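Long-range contacts in epidermin decarboxylase (Staphylococcus epidermidis, PDB 1G63), which catalyses the FMN-dependent oxidative decarboxylation of the C-terminal cysteine residue of the epidermin precursor, creating a carbon-carbon double bond: residues Y2-I7 and F29-I34; L6-A11 and N97-V102; H74-V79 and K109-P114. All coordinates share one frame; numbering follows the deposited sequence.

Contact 1: Y2-I7 and F29-I34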
loop_
_atom_site.group_PDB
_atom_site.type_symbol
_atom_site.label_atom_id
_atom_site.label_comp_id
_atom_site.label_asym_id
_atom_site.label_seq_id
_atom_site.Cartn_x
_atom_site.Cartn_y
_atom_site.Cartn_z
ATOM N N TYR B 2 41.587 10.624 20.423
ATOM C CA TYR B 2 41.952 11.468 19.285
ATOM C C TYR B 2 40.917 12.349 18.590
ATOM O O TYR B 2 41.274 13.141 17.709
ATOM C CB TYR B 2 42.636 10.612 18.222
ATOM C CG TYR B 2 43.814 9.826 18.733
ATOM C CD1 TYR B 2 43.629 8.641 19.440
ATOM C CD2 TYR B 2 45.118 10.263 18.502
ATOM C CE1 TYR B 2 44.714 7.905 19.904
ATOM C CE2 TYR B 2 46.211 9.540 18.960
ATOM C CZ TYR B 2 46.003 8.361 19.659
ATOM O OH TYR B 2 47.086 7.637 20.103
ATOM N N GLY B 3 39.649 12.234 18.956
ATOM C CA GLY B 3 38.661 13.062 18.289
ATOM C C GLY B 3 37.645 12.238 17.517
ATOM O O GLY B 3 37.825 11.034 17.322
ATOM N N LYS B 4 36.584 12.896 17.062
ATOM C CA LYS B 4 35.510 12.227 16.340
ATOM C C LYS B 4 35.903 11.488 15.060
ATOM O O LYS B 4 36.584 12.019 14.188
ATOM C CB LYS B 4 34.387 13.230 16.062
ATOM C CG LYS B 4 33.765 13.782 17.334
ATOM C CD LYS B 4 32.689 14.799 17.044
ATOM C CE LYS B 4 32.164 15.396 18.336
ATOM N NZ LYS B 4 31.138 16.446 18.093
ATOM N N LEU B 5 35.458 10.241 14.976
ATOM C CA LEU B 5 35.734 9.384 13.834
ATOM C C LEU B 5 34.441 8.878 13.187
ATOM O O LEU B 5 33.517 8.434 13.872
ATOM C CB LEU B 5 36.603 8.202 14.274
ATOM C CG LEU B 5 36.980 7.152 13.219
ATOM C CD1 LEU B 5 38.307 6.528 13.582
ATOM C CD2 LEU B 5 35.901 6.090 13.108
ATOM N N LEU B 6 34.387 8.953 11.861
ATOM C CA LEU B 6 33.220 8.499 11.113
ATOM C C LEU B 6 33.534 7.256 10.294
ATOM O O LEU B 6 34.549 7.201 9.599
ATOM C CB LEU B 6 32.722 9.599 10.173
ATOM C CG LEU B 6 31.649 9.197 9.151
ATOM C CD1 LEU B 6 30.422 8.643 9.865
ATOM C CD2 LEU B 6 31.274 10.395 8.296
ATOM N N ILE B 7 32.670 6.250 10.396
ATOM C CA ILE B 7 32.847 5.029 9.627
ATOM C C ILE B 7 31.833 5.040 8.491
ATOM O O ILE B 7 30.636 5.208 8.718
ATOM C CB ILE B 7 32.581 3.752 10.454
ATOM C CG1 ILE B 7 33.661 3.566 11.515
ATOM C CG2 ILE B 7 32.531 2.527 9.520
ATOM C CD1 ILE B 7 33.418 2.360 12.408
ATOM N N PHE B 29 38.669 6.991 20.266
ATOM C CA PHE B 29 38.159 8.238 19.693
ATOM C C PHE B 29 36.965 8.791 20.461
ATOM O O PHE B 29 36.065 8.043 20.847
ATOM C CB PHE B 29 37.783 8.030 18.218
ATOM C CG PHE B 29 38.916 7.512 17.370
ATOM C CD1 PHE B 29 39.221 6.156 17.347
ATOM C CD2 PHE B 29 39.696 8.387 16.617
ATOM C CE1 PHE B 29 40.291 5.672 16.587
ATOM C CE2 PHE B 29 40.767 7.920 15.857
ATOM C CZ PHE B 29 41.064 6.555 15.844
ATOM N N ASP B 30 36.971 10.106 20.676
ATOM C CA ASP B 30 35.911 10.795 21.417
ATOM C C ASP B 30 34.536 10.282 21.039
ATOM O O ASP B 30 33.688 10.025 21.891
ATOM C CB ASP B 30 35.983 12.299 21.153
ATOM C CG ASP B 30 37.280 12.916 21.644
ATOM O OD1 ASP B 30 37.611 14.033 21.196
ATOM O OD2 ASP B 30 37.964 12.287 22.480
ATOM N N GLU B 31 34.326 10.148 19.741
ATOM C CA GLU B 31 33.076 9.653 19.195
ATOM C C GLU B 31 33.379 8.791 17.983
ATOM O O GLU B 31 34.397 8.975 17.310
ATOM C CB GLU B 31 32.179 10.820 18.762
ATOM C CG GLU B 31 31.221 11.327 19.819
ATOM C CD GLU B 31 30.304 12.423 19.298
ATOM O OE1 GLU B 31 29.837 12.315 18.146
ATOM O OE2 GLU B 31 30.037 13.390 20.043
ATOM N N VAL B 32 32.502 7.831 17.726
ATOM C CA VAL B 32 32.624 6.974 16.561
ATOM C C VAL B 32 31.204 6.856 16.027
ATOM O O VAL B 32 30.345 6.205 16.620
ATOM C CB VAL B 32 33.209 5.598 16.911
ATOM C CG1 VAL B 32 32.533 5.053 18.127
ATOM C CG2 VAL B 32 33.040 4.645 15.732
ATOM N N ASN B 33 30.961 7.544 14.918
ATOM C CA ASN B 33 29.655 7.567 14.282
ATOM C C ASN B 33 29.689 6.725 13.012
ATOM O O ASN B 33 30.760 6.353 12.529
ATOM C CB ASN B 33 29.273 9.013 13.978
ATOM C CG ASN B 33 29.307 9.893 15.220
ATOM O OD1 ASN B 33 29.845 10.992 15.194
ATOM N ND2 ASN B 33 28.727 9.413 16.303
ATOM N N ILE B 34 28.521 6.424 12.458
ATOM C CA ILE B 34 28.493 5.591 11.271
ATOM C C ILE B 34 27.482 6.024 10.202
ATOM O O ILE B 34 26.444 6.619 10.497
ATOM C CB ILE B 34 28.265 4.123 11.694
ATOM C CG1 ILE B 34 28.542 3.186 10.521
ATOM C CG2 ILE B 34 26.872 3.967 12.260
ATOM C CD1 ILE B 34 28.867 1.771 10.944
HETATM O O HOH W 1 28.683 14.967 17.114
#
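L5 and I7 exchange backbone bonds with E31 and N33 in the stagger of a parallel sheet: L5 N donates to E31 O (2.9 Å), L5 O accepts from N33 N (2.9 Å), and I7 N donates to N33 O (2.9 Å). CA-H...O contacts back these up, among them V32 CA to L5 O and I34 CA to I7 O.

The apolar work is done on the face carrying L5, V32, I7 and I34. With CG of L5 anti to the backbone N (chi1 178°), CD1 sits squarely above the F29 ring, 3.5 Å from its centroid and 9° off the normal, a CH-pi contact. G3 O lies in the plane of that same ring, at its edge, and Y76 meets it edge-to-face. V32 CG2 touches both L5 CD2 and I7 CD1, at 4.1 Å each. I7 CG2 and I34 CD1 also meet, and helix 18-25 packs on both isoleucines.

Polar contacts mark the other face. K4 and E31 run side by side in a long salt bridge, NZ to OE2 3.8 Å, and a water joins NZ to the other carboxylate oxygen, OE1. N33, level with L6, hydrogen-bonds through OD1 to H74 NE2.

Strand 5-9, helix 18-25 and strand 32-36 together make a beta-alpha-beta crossover, the first unit of this Rossmann-like flavoprotein fold.

Contact 2: L6-A11 and N97-V102. With FMN (flavin mononucleotide), chain N; FMN (flavin mononucleotide), chain M.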
loop_
_atom_site.group_PDB
_atom_site.type_symbol
_atom_site.label_atom_id
_atom_site.label_comp_id
_atom_site.label_asym_id
_atom_site.label_seq_id
_atom_site.Cartn_x
_atom_site.Cartn_y
_atom_site.Cartn_z
ATOM N N LEU B 6 34.387 8.953 11.861
ATOM C CA LEU B 6 33.220 8.499 11.113
ATOM C C LEU B 6 33.534 7.256 10.294
ATOM O O LEU B 6 34.549 7.201 9.599
ATOM C CB LEU B 6 32.722 9.599 10.173
ATOM C CG LEU B 6 31.649 9.197 9.151
ATOM C CD1 LEU B 6 30.422 8.643 9.865
ATOM C CD2 LEU B 6 31.274 10.395 8.296
ATOM N N ILE B 7 32.670 6.250 10.396
ATOM C CA ILE B 7 32.847 5.029 9.627
ATOM C C ILE B 7 31.833 5.040 8.491
ATOM O O ILE B 7 30.636 5.208 8.718
ATOM C CB ILE B 7 32.581 3.752 10.454
ATOM C CG1 ILE B 7 33.661 3.566 11.515
ATOM C CG2 ILE B 7 32.531 2.527 9.520
ATOM C CD1 ILE B 7 33.418 2.360 12.408
ATOM N N CYS B 8 32.323 4.883 7.270
ATOM C CA CYS B 8 31.454 4.816 6.103
ATOM C C CYS B 8 31.491 3.350 5.682
ATOM O O CYS B 8 32.487 2.887 5.130
ATOM C CB CYS B 8 31.979 5.721 4.980
ATOM S SG CYS B 8 31.739 7.503 5.312
ATOM N N ALA B 9 30.419 2.621 5.980
ATOM C CA ALA B 9 30.331 1.198 5.658
ATOM C C ALA B 9 29.610 0.933 4.336
ATOM O O ALA B 9 28.558 1.508 4.056
ATOM C CB ALA B 9 29.636 0.452 6.791
ATOM N N THR B 10 30.184 0.043 3.537
ATOM C CA THR B 10 29.621 -0.305 2.241
ATOM C C THR B 10 29.191 -1.768 2.181
ATOM O O THR B 10 29.491 -2.562 3.090
ATOM C CB THR B 10 30.629 -0.004 1.103
ATOM O OG1 THR B 10 31.769 -0.868 1.211
ATOM C CG2 THR B 10 31.084 1.448 1.183
ATOM N N ALA B 11 28.498 -2.114 1.097
ATOM C CA ALA B 11 27.961 -3.454 0.893
ATOM C C ALA B 11 28.965 -4.586 0.702
ATOM O O ALA B 11 28.959 -5.288 -0.310
ATOM C CB ALA B 11 26.965 -3.440 -0.260
ATOM N N ASN B 97 25.177 9.088 -3.564
ATOM C CA ASN B 97 24.503 8.746 -2.314
ATOM C C ASN B 97 25.223 9.530 -1.206
ATOM O O ASN B 97 26.292 10.084 -1.446
ATOM C CB ASN B 97 24.501 7.224 -2.042
ATOM C CG ASN B 97 25.889 6.615 -2.018
ATOM O OD1 ASN B 97 26.834 7.208 -1.491
ATOM N ND2 ASN B 97 26.016 5.409 -2.577
ATOM N N LEU B 98 24.646 9.596 -0.011
ATOM C CA LEU B 98 25.254 10.362 1.074
ATOM C C LEU B 98 26.680 9.954 1.423
ATOM O O LEU B 98 27.563 10.810 1.518
ATOM C CB LEU B 98 24.381 10.308 2.339
ATOM C CG LEU B 98 24.890 11.136 3.537
ATOM C CD1 LEU B 98 25.026 12.601 3.151
ATOM C CD2 LEU B 98 23.937 10.994 4.720
ATOM N N LEU B 99 26.907 8.657 1.610
ATOM C CA LEU B 99 28.234 8.157 1.965
ATOM C C LEU B 99 29.288 8.634 0.976
ATOM O O LEU B 99 30.322 9.198 1.331
ATOM C CB LEU B 99 28.233 6.628 1.997
ATOM C CG LEU B 99 29.555 5.919 2.325
ATOM C CD1 LEU B 99 29.265 4.541 2.917
ATOM C CD2 LEU B 99 30.425 5.791 1.070
ATOM N N THR B 100 28.994 8.402 -0.282
ATOM C CA THR B 100 29.886 8.746 -1.352
ATOM C C THR B 100 30.045 10.282 -1.504
ATOM O O THR B 100 31.103 10.775 -1.907
ATOM C CB THR B 100 29.370 8.020 -2.608
ATOM O OG1 THR B 100 30.469 7.636 -3.421
ATOM C CG2 THR B 100 28.421 8.866 -3.373
ATOM N N THR B 101 29.010 11.042 -1.143
ATOM C CA THR B 101 29.092 12.507 -1.203
ATOM C C THR B 101 29.975 13.004 -0.048
ATOM O O THR B 101 30.699 13.995 -0.174
ATOM C CB THR B 101 27.695 13.169 -1.079
ATOM O OG1 THR B 101 26.923 12.874 -2.243
ATOM C CG2 THR B 101 27.820 14.678 -0.935
ATOM N N VAL B 102 29.895 12.313 1.085
ATOM C CA VAL B 102 30.708 12.655 2.246
ATOM C C VAL B 102 32.181 12.385 1.931
ATOM O O VAL B 102 33.059 13.164 2.316
ATOM C CB VAL B 102 30.270 11.830 3.492
ATOM C CG1 VAL B 102 31.385 11.792 4.545
ATOM C CG2 VAL B 102 29.007 12.449 4.087
HETATM N N1 FMN N . 31.577 -6.205 -3.026
HETATM C C2 FMN N . 32.811 -5.902 -2.513
HETATM O O2 FMN N . 33.508 -5.022 -2.930
HETATM N N3 FMN N . 33.313 -6.679 -1.416
HETATM C C4 FMN N . 32.664 -7.711 -0.829
HETATM O O4 FMN N . 33.198 -8.341 0.097
HETATM C C4A FMN N . 31.355 -8.056 -1.397
HETATM N N5 FMN N . 30.616 -9.022 -0.865
HETATM C C5A FMN N . 29.332 -9.206 -1.298
HETATM C C6 FMN N . 28.477 -10.196 -0.645
HETATM C C7 FMN N . 27.237 -10.528 -1.110
HETATM C C7M FMN N . 26.364 -11.566 -0.387
HETATM C C8 FMN N . 26.624 -9.696 -2.165
HETATM C C8M FMN N . 25.205 -9.927 -2.625
HETATM C C9 FMN N . 27.434 -8.770 -2.815
HETATM C C9A FMN N . 28.760 -8.490 -2.430
HETATM N N10 FMN N . 29.622 -7.533 -3.050
HETATM C C10 FMN N . 30.864 -7.209 -2.518
HETATM C "C1'" FMN N . 29.124 -6.741 -4.184
HETATM C "C2'" FMN N . 28.583 -5.385 -3.665
HETATM O "O2'" FMN N . 27.547 -5.493 -2.687
HETATM C "C3'" FMN N . 28.060 -4.551 -4.833
HETATM O "O3'" FMN N . 29.164 -4.256 -5.749
HETATM C "C4'" FMN N . 27.378 -3.244 -4.457
HETATM O "O4'" FMN N . 26.753 -2.630 -5.613
HETATM C "C5'" FMN N . 28.285 -2.231 -3.775
HETATM O "O5'" FMN N . 27.526 -1.081 -3.347
HETATM P P FMN N . 28.085 0.001 -2.328
HETATM O O1P FMN N . 29.359 0.531 -2.906
HETATM O O2P FMN N . 28.244 -0.655 -1.010
HETATM O O3P FMN N . 26.958 1.094 -2.279
HETATM N N1 FMN M . 25.827 18.892 -4.190
HETATM C C2 FMN M . 26.389 19.819 -5.034
HETATM O O2 FMN M . 27.138 19.554 -5.929
HETATM N N3 FMN M . 26.074 21.192 -4.839
HETATM C C4 FMN M . 25.260 21.684 -3.879
HETATM O O4 FMN M . 25.084 22.904 -3.785
HETATM C C4A FMN M . 24.679 20.701 -2.953
HETATM N N5 FMN M . 23.831 21.074 -2.004
HETATM C C5A FMN M . 23.184 20.124 -1.276
HETATM C C6 FMN M . 22.172 20.522 -0.300
HETATM C C7 FMN M . 21.578 19.636 0.564
HETATM C C7M FMN M . 20.503 20.095 1.568
HETATM C C8 FMN M . 21.779 18.189 0.352
HETATM C C8M FMN M . 21.043 17.167 1.177
HETATM C C9 FMN M . 22.764 17.796 -0.554
HETATM C C9A FMN M . 23.473 18.701 -1.374
HETATM N N10 FMN M . 24.464 18.344 -2.333
HETATM C C10 FMN M . 25.011 19.277 -3.202
HETATM C "C1'" FMN M . 24.806 16.920 -2.534
HETATM C "C2'" FMN M . 23.972 16.348 -3.704
HETATM O "O2'" FMN M . 22.552 16.458 -3.530
HETATM C "C3'" FMN M . 24.312 14.876 -3.919
HETATM O "O3'" FMN M . 25.718 14.755 -4.267
HETATM C "C4'" FMN M . 23.490 14.149 -4.973
HETATM O "O4'" FMN M . 23.771 12.731 -4.948
HETATM C "C5'" FMN M . 23.669 14.675 -6.388
HETATM O "O5'" FMN M . 22.767 14.013 -7.291
HETATM P P FMN M . 22.436 14.533 -8.741
HETATM O O1P FMN M . 23.725 14.644 -9.454
HETATM O O2P FMN M . 21.697 15.831 -8.642
HETATM O O3P FMN M . 21.504 13.421 -9.353
#
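C8 and L99 meet at the middle of this contact, where strand 5-9 passes beneath helix 98-105 with the short segment axes at 129°. C8 CB comes up against the branch point of the leucine, 3.6 Å from L99 CG, while SG is turned along the helix toward V102 CG1. L99 has its CG anti to the backbone N (chi1 179°), which carries CD1 past the cysteine to the end of the strand. There CD1 lies 3.3 Å from A9 O and, with the two side chains crossing at about a right angle, 4.0 Å from T10 CG2. One turn further along the helix, V102 and L6 reach for each other tip to tip, CG1 to CD2 4.0 Å; V102 also packs on the active-site H67. No hydrogen bond spans the interface, which is a small, wholly buried apolar one.

The polar groups look outward to two different flavins. At the strand end, A11 N donates to phosphate oxygen O2P of one FMN (2.6 Å), and A11 O accepts from its ribityl O2' (2.8 Å). T10 OG1 is hydrogen-bonded instead to P81 O. On the far side of the helix, T101 OG1 donates to N97 O from above the carbonyl plane and accepts from O3' of a second FMN (3.0 Å).

The first FMN is likewise hydrogen-bonded to T101 OG1 of a neighbouring subunit, so the packed strand and helix link two flavin sites, each built across a subunit interface of the dodecamer at the C-terminal ends of the parallel strands.

Contact 3: H74-V79 and K109-P114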
loop_
_atom_site.group_PDB
_atom_site.type_symbol
_atom_site.label_atom_id
_atom_site.label_comp_id
_atom_site.label_asym_id
_atom_site.label_seq_id
_atom_site.Cartn_x
_atom_site.Cartn_y
_atom_site.Cartn_z
ATOM N N HIS B 74 34.118 15.679 11.896
ATOM C CA HIS B 74 35.018 14.557 12.122
ATOM C C HIS B 74 36.467 14.831 11.735
ATOM O O HIS B 74 36.750 15.577 10.806
ATOM C CB HIS B 74 34.527 13.308 11.368
ATOM C CG HIS B 74 33.176 12.828 11.798
ATOM N ND1 HIS B 74 32.002 13.368 11.314
ATOM C CD2 HIS B 74 32.811 11.875 12.687
ATOM C CE1 HIS B 74 30.974 12.769 11.885
ATOM N NE2 HIS B 74 31.436 11.859 12.723
ATOM N N GLU B 75 37.384 14.209 12.461
ATOM C CA GLU B 75 38.802 14.361 12.185
ATOM C C GLU B 75 39.275 13.214 11.298
ATOM O O GLU B 75 40.222 13.358 10.531
ATOM C CB GLU B 75 39.592 14.383 13.498
ATOM C CG GLU B 75 39.468 15.701 14.268
ATOM C CD GLU B 75 40.245 15.693 15.584
ATOM O OE1 GLU B 75 41.463 15.402 15.569
ATOM O OE2 GLU B 75 39.637 15.978 16.639
ATOM N N TYR B 76 38.600 12.077 11.403
ATOM C CA TYR B 76 38.945 10.914 10.602
ATOM C C TYR B 76 37.699 10.312 9.967
ATOM O O TYR B 76 36.654 10.198 10.604
ATOM C CB TYR B 76 39.623 9.844 11.461
ATOM C CG TYR B 76 40.651 10.376 12.422
ATOM C CD1 TYR B 76 40.266 10.951 13.630
ATOM C CD2 TYR B 76 42.013 10.310 12.128
ATOM C CE1 TYR B 76 41.210 11.447 14.524
ATOM C CE2 TYR B 76 42.966 10.802 13.012
ATOM C CZ TYR B 76 42.558 11.370 14.212
ATOM O OH TYR B 76 43.493 11.865 15.105
ATOM N N ILE B 77 37.821 9.929 8.705
ATOM C CA ILE B 77 36.726 9.312 7.977
ATOM C C ILE B 77 37.252 8.021 7.367
ATOM O O ILE B 77 38.135 8.040 6.511
ATOM C CB ILE B 77 36.195 10.233 6.863
ATOM C CG1 ILE B 77 35.680 11.533 7.478
ATOM C CG2 ILE B 77 35.075 9.533 6.095
ATOM C CD1 ILE B 77 35.192 12.548 6.464
ATOM N N LEU B 78 36.715 6.899 7.829
ATOM C CA LEU B 78 37.127 5.595 7.343
ATOM C C LEU B 78 36.031 4.965 6.503
ATOM O O LEU B 78 34.850 5.060 6.833
ATOM C CB LEU B 78 37.415 4.642 8.513
ATOM C CG LEU B 78 38.612 4.823 9.448
ATOM C CD1 LEU B 78 38.643 6.227 10.038
ATOM C CD2 LEU B 78 38.522 3.779 10.539
ATOM N N VAL B 79 36.414 4.334 5.407
ATOM C CA VAL B 79 35.443 3.631 4.602
ATOM C C VAL B 79 35.829 2.185 4.919
ATOM O O VAL B 79 36.810 1.642 4.404
ATOM C CB VAL B 79 35.567 3.983 3.107
ATOM C CG1 VAL B 79 36.976 3.817 2.659
ATOM C CG2 VAL B 79 34.625 3.105 2.285
ATOM N N LYS B 109 40.590 13.736 4.784
ATOM C CA LYS B 109 40.548 12.995 6.053
ATOM C C LYS B 109 40.148 11.538 5.799
ATOM O O LYS B 109 39.790 10.811 6.731
ATOM C CB LYS B 109 39.496 13.581 7.000
ATOM C CG LYS B 109 39.471 15.077 7.129
ATOM C CD LYS B 109 38.291 15.503 7.994
ATOM C CE LYS B 109 38.218 17.009 8.119
ATOM N NZ LYS B 109 37.066 17.428 8.936
ATOM N N LEU B 110 40.221 11.120 4.542
ATOM C CA LEU B 110 39.802 9.783 4.154
ATOM C C LEU B 110 40.800 8.628 4.270
ATOM O O LEU B 110 41.948 8.729 3.843
ATOM C CB LEU B 110 39.269 9.850 2.720
ATOM C CG LEU B 110 38.248 8.827 2.240
ATOM C CD1 LEU B 110 37.023 8.860 3.140
ATOM C CD2 LEU B 110 37.878 9.150 0.806
ATOM N N PHE B 111 40.333 7.524 4.845
ATOM C CA PHE B 111 41.131 6.307 4.995
ATOM C C PHE B 111 40.311 5.121 4.464
ATOM O O PHE B 111 39.255 4.784 5.002
ATOM C CB PHE B 111 41.488 6.060 6.464
ATOM C CG PHE B 111 42.314 7.158 7.086
ATOM C CD1 PHE B 111 41.715 8.344 7.512
ATOM C CD2 PHE B 111 43.692 7.007 7.237
ATOM C CE1 PHE B 111 42.469 9.363 8.078
ATOM C CE2 PHE B 111 44.461 8.024 7.803
ATOM C CZ PHE B 111 43.845 9.206 8.225
ATOM N N ILE B 112 40.807 4.487 3.410
ATOM C CA ILE B 112 40.107 3.372 2.791
ATOM C C ILE B 112 40.641 1.975 3.115
ATOM O O ILE B 112 41.830 1.706 2.958
ATOM C CB ILE B 112 40.096 3.553 1.258
ATOM C CG1 ILE B 112 39.407 4.874 0.906
ATOM C CG2 ILE B 112 39.416 2.363 0.593
ATOM C CD1 ILE B 112 39.418 5.195 -0.567
ATOM N N PHE B 113 39.752 1.088 3.562
ATOM C CA PHE B 113 40.129 -0.295 3.878
ATOM C C PHE B 113 39.405 -1.258 2.932
ATOM O O PHE B 113 38.313 -1.737 3.222
ATOM C CB PHE B 113 39.785 -0.644 5.326
ATOM C CG PHE B 113 40.547 0.151 6.334
ATOM C CD1 PHE B 113 40.083 1.397 6.758
ATOM C CD2 PHE B 113 41.748 -0.329 6.848
ATOM C CE1 PHE B 113 40.808 2.150 7.682
ATOM C CE2 PHE B 113 42.477 0.415 7.769
ATOM C CZ PHE B 113 42.007 1.656 8.188
ATOM N N PRO B 114 40.018 -1.554 1.784
ATOM C CA PRO B 114 39.423 -2.457 0.796
ATOM C C PRO B 114 39.084 -3.843 1.327
ATOM O O PRO B 114 39.835 -4.417 2.118
ATOM C CB PRO B 114 40.490 -2.529 -0.297
ATOM C CG PRO B 114 41.196 -1.215 -0.185
ATOM C CD PRO B 114 41.313 -1.037 1.309
#
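K109 turns CG anti to its carbonyl carbon (chi1 -45°) and then runs fully extended alongside segment 74-79, passing E75 O, until NZ lands on H74 O at 2.7 Å. The bond is nearly straight at the acceptor, C=O...N 171°. NZ has a second carbonyl partner, V71 O, at the end of helix 67-72, so the ammonium group probably draws on the partial negative charge of both. In L110 the chi1 of -154° swings the isobutyl group back over the neighbouring strand, where CD1 meets I77 CG2 at 3.6 Å.

Between these groups the backbones are laced as parallel strands. I77 N donates to K109 O (2.9 Å) and F111 N to I77 O (2.8 Å); V79 N then donates to F111 O (2.9 Å) and F113 N to V79 O (3.1 Å). Strands 76-82 and 110-114 are neighbours in the central parallel sheet of the Rossmann-like fold, and the chain between them passes through helices 84-91 and 98-105.

Each face of this pair has its own cover. Y76, L78, F111 and F113 project to one side; helix 165-172 packs on Y76, F111 and F113, and L78 packs on L5. Y76 and F111 lie side by side and point the same way, with F111 CE1 at the edge of the tyrosine ring, 4.2 Å from Y76 CD2. L78 CG comes to the edge of the F113 ring, 3.9 Å from F113 CE1, and I77 O lies in the plane of the F111 ring at its edge. On the opposite face, L110 and I112 pack against helix 84-91.

Overall arrangement
Contacts 1 and 3 are both parallel strand pairs of one sheet, and strand 5-9 joins them directly: L6 hydrogen-bonds through N to Y76 O and through O to L78 N. Contact 2 uses the same strand differently, offering the L6 and C8 face to helix 98-105, which leads on to strand 110-114 of contact 3. All three are largely buried, but contact 1 lies farther from the chain centre and has solvent-reached charges at its start, whereas K109 in contact 3 is tied to carbonyls. Contact 2 is held by apolar packing, with no hydrogen bond across it; it alone of the three touches FMN, at both ends.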